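Local atomic coordinates of PbSGBP-B lipoprotein (Prevotella bryantii B14, PDB entry 6D2Y), a protein that probably binds polysaccharide at the cell surface as a lipoprotein, and holds a bound magnesium ion. Residues A[142-147]-A[252-257]; A[193-198]-A[214-219]. All blocks are in the same frame, centred on the assembly; numbering follows the deposited sequence.

Contact 1: residues A[142-147]-A[252-257]; sequences WAKAGE and TSLSGN. With MG (magnesium ion), chain B.
Trp142 and Lys144 meet Leu254 and Ser255 in a surface contact between two loops: 142-147, between strands 134-138 and 148-154 of the IPT/TIG region, and 252-257, between strands 246-248 and 258-261 of the xyloglucan-binding family region. Leu254 turns both methyls to the base of the tryptophan, CD2 lying 3.7 Å from Trp142 CB, while CD1 makes a tight contact with Trp142 O. The far corner of the indole reaches Ser255, whose OG stands at the ring edge, near its plane, 3.7 Å from Trp142 CZ3. Bent at its last torsion (chi4 -36°), Lys144 delivers NZ to Leu254 O; at 2.5 Å this bond is shorter than usual, its exact length doubtful. The lysine backbone is held by Glu147, with Lys144 N to Glu147 OE2 at 2.7 Å across a type II turn. The same loop 252-257 supplies two backbone ligands of the magnesium, Ser255 O (2.3 Å) and Asn257 O, while Ser253 OG holds the intervening Gly256 O. Asp225 O, Asp227 OD2, both carboxylate oxygens of Asp452 and water 1 complete the seven ligands. Lys144 thus grips the carbonyl just before the first metal-binding one, and the contact probably helps place this loop relative to the ion.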
loop_
_atom_site.group_PDB
_atom_site.type_symbol
_atom_site.label_atom_id
_atom_site.label_comp_id
_atom_site.label_asym_id
_atom_site.label_seq_id
_atom_site.Cartn_x
_atom_site.Cartn_y
_atom_site.Cartn_z
ATOM N N TRP A 142 -0.271 8.408 10.582
ATOM C CA TRP A 142 -0.248 9.550 11.490
ATOM C C TRP A 142 -1.001 9.269 12.790
ATOM O O TRP A 142 -1.651 10.154 13.349
ATOM C CB TRP A 142 -0.799 10.784 10.782
ATOM C CG TRP A 142 0.194 11.418 9.833
ATOM C CD1 TRP A 142 0.837 10.811 8.794
ATOM C CD2 TRP A 142 0.656 12.775 9.849
ATOM N NE1 TRP A 142 1.662 11.707 8.154
ATOM C CE2 TRP A 142 1.570 12.920 8.785
ATOM C CE3 TRP A 142 0.382 13.882 10.657
ATOM C CZ2 TRP A 142 2.208 14.125 8.511
ATOM C CZ3 TRP A 142 1.015 15.069 10.387
ATOM C CH2 TRP A 142 1.918 15.186 9.322
ATOM N N ALA A 143 -0.868 8.052 13.305
ATOM C CA ALA A 143 -1.577 7.673 14.517
ATOM C C ALA A 143 -0.948 8.328 15.735
ATOM O O ALA A 143 0.276 8.336 15.896
ATOM C CB ALA A 143 -1.574 6.155 14.684
ATOM N N LYS A 144 -1.796 8.876 16.599
ATOM C CA LYS A 144 -1.339 9.503 17.827
ATOM C C LYS A 144 -1.045 8.450 18.895
ATOM O O LYS A 144 -1.428 7.282 18.780
ATOM C CB LYS A 144 -2.378 10.499 18.339
ATOM C CG LYS A 144 -3.098 11.264 17.243
ATOM C CD LYS A 144 -4.033 12.315 17.818
ATOM C CE LYS A 144 -4.187 13.485 16.865
ATOM N NZ LYS A 144 -2.911 13.781 16.157
ATOM N N ALA A 145 -0.363 8.886 19.953
ATOM C CA ALA A 145 0.036 7.977 21.020
ATOM C C ALA A 145 -1.186 7.396 21.720
ATOM O O ALA A 145 -2.092 8.128 22.129
ATOM C CB ALA A 145 0.925 8.703 22.030
ATOM N N GLY A 146 -1.208 6.070 21.857
ATOM C CA GLY A 146 -2.300 5.367 22.488
ATOM C C GLY A 146 -3.293 4.746 21.525
ATOM O O GLY A 146 -4.080 3.886 21.937
ATOM N N GLU A 147 -3.278 5.156 20.260
ATOM C CA GLU A 147 -4.197 4.612 19.274
ATOM C C GLU A 147 -3.777 3.206 18.863
ATOM O O GLU A 147 -2.594 2.852 18.893
ATOM C CB GLU A 147 -4.259 5.512 18.039
ATOM C CG GLU A 147 -5.409 6.506 18.050
ATOM C CD GLU A 147 -5.071 7.799 17.330
ATOM O OE1 GLU A 147 -5.655 8.847 17.682
ATOM O OE2 GLU A 147 -4.225 7.768 16.411
ATOM N N THR A 252 -11.967 17.008 15.908
ATOM C CA THR A 252 -11.803 15.826 15.073
ATOM C C THR A 252 -10.527 15.856 14.242
ATOM O O THR A 252 -10.313 14.943 13.438
ATOM C CB THR A 252 -13.010 15.670 14.144
ATOM O OG1 THR A 252 -12.827 16.491 12.977
ATOM C CG2 THR A 252 -14.290 16.081 14.854
ATOM N N SER A 253 -9.692 16.880 14.406
ATOM C CA SER A 253 -8.510 17.029 13.568
ATOM C C SER A 253 -7.501 15.920 13.836
ATOM O O SER A 253 -7.287 15.508 14.980
ATOM C CB SER A 253 -7.854 18.387 13.811
ATOM O OG SER A 253 -8.505 19.415 13.085
ATOM N N LEU A 254 -6.875 15.436 12.764
ATOM C CA LEU A 254 -5.720 14.559 12.904
ATOM C C LEU A 254 -4.470 15.364 13.227
ATOM O O LEU A 254 -3.714 15.019 14.142
ATOM C CB LEU A 254 -5.521 13.752 11.622
ATOM C CG LEU A 254 -4.177 13.043 11.467
ATOM C CD1 LEU A 254 -4.119 11.809 12.356
ATOM C CD2 LEU A 254 -3.933 12.687 10.013
ATOM N N SER A 255 -4.240 16.444 12.479
ATOM C CA SER A 255 -3.111 17.333 12.737
ATOM C C SER A 255 -3.440 18.674 12.082
ATOM O O SER A 255 -3.330 18.808 10.859
ATOM C CB SER A 255 -1.811 16.757 12.204
ATOM O OG SER A 255 -0.722 17.610 12.510
ATOM N N GLY A 256 -3.845 19.642 12.898
ATOM C CA GLY A 256 -4.155 20.960 12.372
ATOM C C GLY A 256 -5.345 20.919 11.433
ATOM O O GLY A 256 -6.292 20.143 11.616
ATOM N N ASN A 257 -5.291 21.759 10.404
ATOM C CA ASN A 257 -6.396 21.873 9.466
ATOM C C ASN A 257 -6.553 20.604 8.642
ATOM O O ASN A 257 -5.588 19.890 8.357
ATOM C CB ASN A 257 -6.187 23.063 8.527
ATOM C CG ASN A 257 -6.344 24.393 9.228
ATOM O OD1 ASN A 257 -7.166 24.539 10.130
ATOM N ND2 ASN A 257 -5.550 25.374 8.817
HETATM MG MG MG B . -3.286 19.051 8.612
HETATM O O HOH W 1 -1.544 18.041 8.707
#

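Contact 2: residues A[193-198]-A[214-219]; sequences EDMPQH and FQYMDN
Tyr216 lies between two selenomethionines. Met195 SE sits over one ring face, 4.2 Å from the centroid and 27° off the normal, a Met-aromatic contact across the segments; over the opposite face Met217 places CG, 4.0 Å above the plane. A Tyr216 chi1 near 180° (-176°) carries the ring between these two groups, and Met195 O comes within 3.4 Å of Tyr216 CD2. Gln197 adds aliphatic packing: its CG lies 3.5 Å from Tyr216 CD2 and tightly against Met217 CG, the amide plane standing nearly perpendicular to the ring.

The direct hydrogen bond across the segments is backbone to backbone, nearly straight: His198 N to Tyr216 O, 2.9 Å, in the carbonyl plane. Two waters add bridges. Water 2 donates to Pro196 O and accepts from Tyr216 N; water 3, in the plane of the imidazole at its edge, joins His198 NE2 to Met217 O. The imidazole also lies beside the amide of Asn219, the two planes 17° apart.

Within 214-219, Gln215 N bonds to Asp218 OD2 over a type II turn, and Asp218 OD1 makes a salt bridge to Arg220. The Met-aromatic contact and this turn, which follows strand 208-215, tie the end of that strand to the loop between strands 186-190 and 200-205 in the IPT/TIG (E-set) region, where the chain passes towards the region of the glycan-binding family.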
loop_
_atom_site.group_PDB
_atom_site.type_symbol
_atom_site.label_atom_id
_atom_site.label_comp_id
_atom_site.label_asym_id
_atom_site.label_seq_id
_atom_site.Cartn_x
_atom_site.Cartn_y
_atom_site.Cartn_z
ATOM N N GLU A 193 4.379 6.600 22.983
ATOM C CA GLU A 193 4.430 8.054 22.964
ATOM C C GLU A 193 5.662 8.591 22.250
ATOM O O GLU A 193 5.659 9.754 21.835
ATOM C CB GLU A 193 4.394 8.606 24.390
ATOM C CG GLU A 193 3.011 8.624 25.023
ATOM C CD GLU A 193 2.490 10.031 25.254
ATOM O OE1 GLU A 193 2.861 10.942 24.483
ATOM O OE2 GLU A 193 1.708 10.227 26.208
ATOM N N ASP A 194 6.704 7.780 22.084
ATOM C CA ASP A 194 8.011 8.282 21.678
ATOM C C ASP A 194 8.590 7.483 20.518
ATOM O O ASP A 194 9.804 7.276 20.437
ATOM C CB ASP A 194 8.977 8.274 22.861
ATOM C CG ASP A 194 9.262 6.871 23.370
ATOM O OD1 ASP A 194 8.366 6.005 23.265
ATOM O OD2 ASP A 194 10.380 6.633 23.873
HETATM N N MSE A 195 7.752 7.023 19.594
HETATM C CA MSE A 195 8.301 6.333 18.433
HETATM C C MSE A 195 8.878 7.389 17.493
HETATM O O MSE A 195 8.228 8.399 17.220
HETATM C CB MSE A 195 7.254 5.467 17.719
HETATM C CG MSE A 195 7.665 5.075 16.303
HETATM SE SE MSE A 195 6.267 4.254 15.213
HETATM C CE MSE A 195 6.379 2.426 15.836
ATOM N N PRO A 196 10.112 7.168 17.039
ATOM C CA PRO A 196 10.775 8.156 16.181
ATOM C C PRO A 196 9.981 8.444 14.918
ATOM O O PRO A 196 9.446 7.541 14.272
ATOM C CB PRO A 196 12.119 7.495 15.859
ATOM C CG PRO A 196 12.360 6.575 17.004
ATOM C CD PRO A 196 11.011 6.065 17.416
ATOM N N GLN A 197 9.923 9.722 14.566
ATOM C CA GLN A 197 9.176 10.184 13.409
ATOM C C GLN A 197 10.104 10.343 12.212
ATOM O O GLN A 197 11.311 10.556 12.364
ATOM C CB GLN A 197 8.497 11.515 13.724
ATOM C CG GLN A 197 7.307 11.368 14.640
ATOM C CD GLN A 197 6.866 12.685 15.233
ATOM O OE1 GLN A 197 6.899 13.719 14.568
ATOM N NE2 GLN A 197 6.422 12.652 16.486
ATOM N N HIS A 198 9.526 10.221 11.013
ATOM C CA HIS A 198 10.242 10.466 9.760
ATOM C C HIS A 198 11.500 9.604 9.651
ATOM O O HIS A 198 12.553 10.057 9.189
ATOM C CB HIS A 198 10.589 11.948 9.611
ATOM C CG HIS A 198 9.521 12.873 10.104
ATOM N ND1 HIS A 198 9.623 13.563 11.294
ATOM C CD2 HIS A 198 8.327 13.222 9.569
ATOM C CE1 HIS A 198 8.540 14.297 11.468
ATOM N NE2 HIS A 198 7.737 14.108 10.436
ATOM N N PHE A 214 6.639 3.216 4.363
ATOM C CA PHE A 214 6.068 4.376 5.030
ATOM C C PHE A 214 6.912 4.712 6.247
ATOM O O PHE A 214 7.698 3.892 6.729
ATOM C CB PHE A 214 4.610 4.134 5.436
ATOM C CG PHE A 214 4.358 2.779 6.045
ATOM C CD1 PHE A 214 4.821 2.473 7.316
ATOM C CD2 PHE A 214 3.655 1.812 5.345
ATOM C CE1 PHE A 214 4.589 1.229 7.874
ATOM C CE2 PHE A 214 3.420 0.567 5.898
ATOM C CZ PHE A 214 3.888 0.276 7.164
ATOM N N GLN A 215 6.731 5.933 6.739
ATOM C CA GLN A 215 7.383 6.398 7.951
ATOM C C GLN A 215 6.322 6.911 8.913
ATOM O O GLN A 215 5.195 7.220 8.520
ATOM C CB GLN A 215 8.414 7.500 7.656
ATOM C CG GLN A 215 9.562 7.055 6.765
ATOM C CD GLN A 215 10.558 8.167 6.495
ATOM O OE1 GLN A 215 10.231 9.350 6.596
ATOM N NE2 GLN A 215 11.784 7.791 6.152
ATOM N N TYR A 216 6.693 6.994 10.187
ATOM C CA TYR A 216 5.783 7.526 11.194
ATOM C C TYR A 216 5.678 9.041 11.048
ATOM O O TYR A 216 6.701 9.724 10.968
ATOM C CB TYR A 216 6.284 7.166 12.590
ATOM C CG TYR A 216 5.347 7.595 13.688
ATOM C CD1 TYR A 216 3.979 7.387 13.575
ATOM C CD2 TYR A 216 5.822 8.237 14.823
ATOM C CE1 TYR A 216 3.113 7.780 14.573
ATOM C CE2 TYR A 216 4.961 8.639 15.826
ATOM C CZ TYR A 216 3.607 8.410 15.692
ATOM O OH TYR A 216 2.739 8.805 16.685
HETATM N N MSE A 217 4.451 9.569 11.031
HETATM C CA MSE A 217 4.208 10.992 10.737
HETATM C C MSE A 217 4.794 11.360 9.381
HETATM O O MSE A 217 5.393 12.419 9.248
HETATM C CB MSE A 217 4.826 11.918 11.794
HETATM C CG MSE A 217 4.340 11.751 13.249
HETATM SE SE MSE A 217 2.537 12.327 13.778
HETATM C CE MSE A 217 1.582 10.711 14.296
ATOM N N ASP A 218 4.622 10.492 8.386
ATOM C CA ASP A 218 5.303 10.659 7.106
ATOM C C ASP A 218 4.926 11.980 6.445
ATOM O O ASP A 218 3.742 12.286 6.271
ATOM C CB ASP A 218 4.958 9.490 6.184
ATOM C CG ASP A 218 6.058 9.183 5.192
ATOM O OD1 ASP A 218 6.920 10.056 4.959
ATOM O OD2 ASP A 218 6.058 8.059 4.648
ATOM N N ASN A 219 5.942 12.769 6.076
ATOM C CA ASN A 219 5.720 14.021 5.358
ATOM C C ASN A 219 6.559 14.109 4.087
ATOM O O ASN A 219 6.727 15.202 3.537
ATOM C CB ASN A 219 5.996 15.229 6.261
ATOM C CG ASN A 219 7.406 15.236 6.826
ATOM O OD1 ASN A 219 8.253 14.435 6.432
ATOM N ND2 ASN A 219 7.663 16.150 7.755
HETATM O O HOH W 2 9.380 6.908 11.623
HETATM O O HOH W 3 5.220 14.655 10.241
#

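Overall arrangement
Both contacts lie on the same side of the chain's centre, their centres 12 Å apart, and along the chain contact 2 is nested within the loop closed by contact 1. They touch directly: Tyr216 OH reaches Ala143 O at 2.6 Å and Trp142 NE1 reaches Asp218 O at 2.9 Å, both probable hydrogen bonds, and Met217 CE packs 3.1 Å from Ala143 O, so 142-147 is shared ground between them. Contact 1 is a surface contact joining loops from two family regions; one of its loops supplies two backbone ligands of the magnesium, whereas contact 2 supplies none. Contact 2 is partly buried and joins neighbouring parts of the IPT/TIG region, relying on aromatic and selenium packing, backbone bonding and bridging waters.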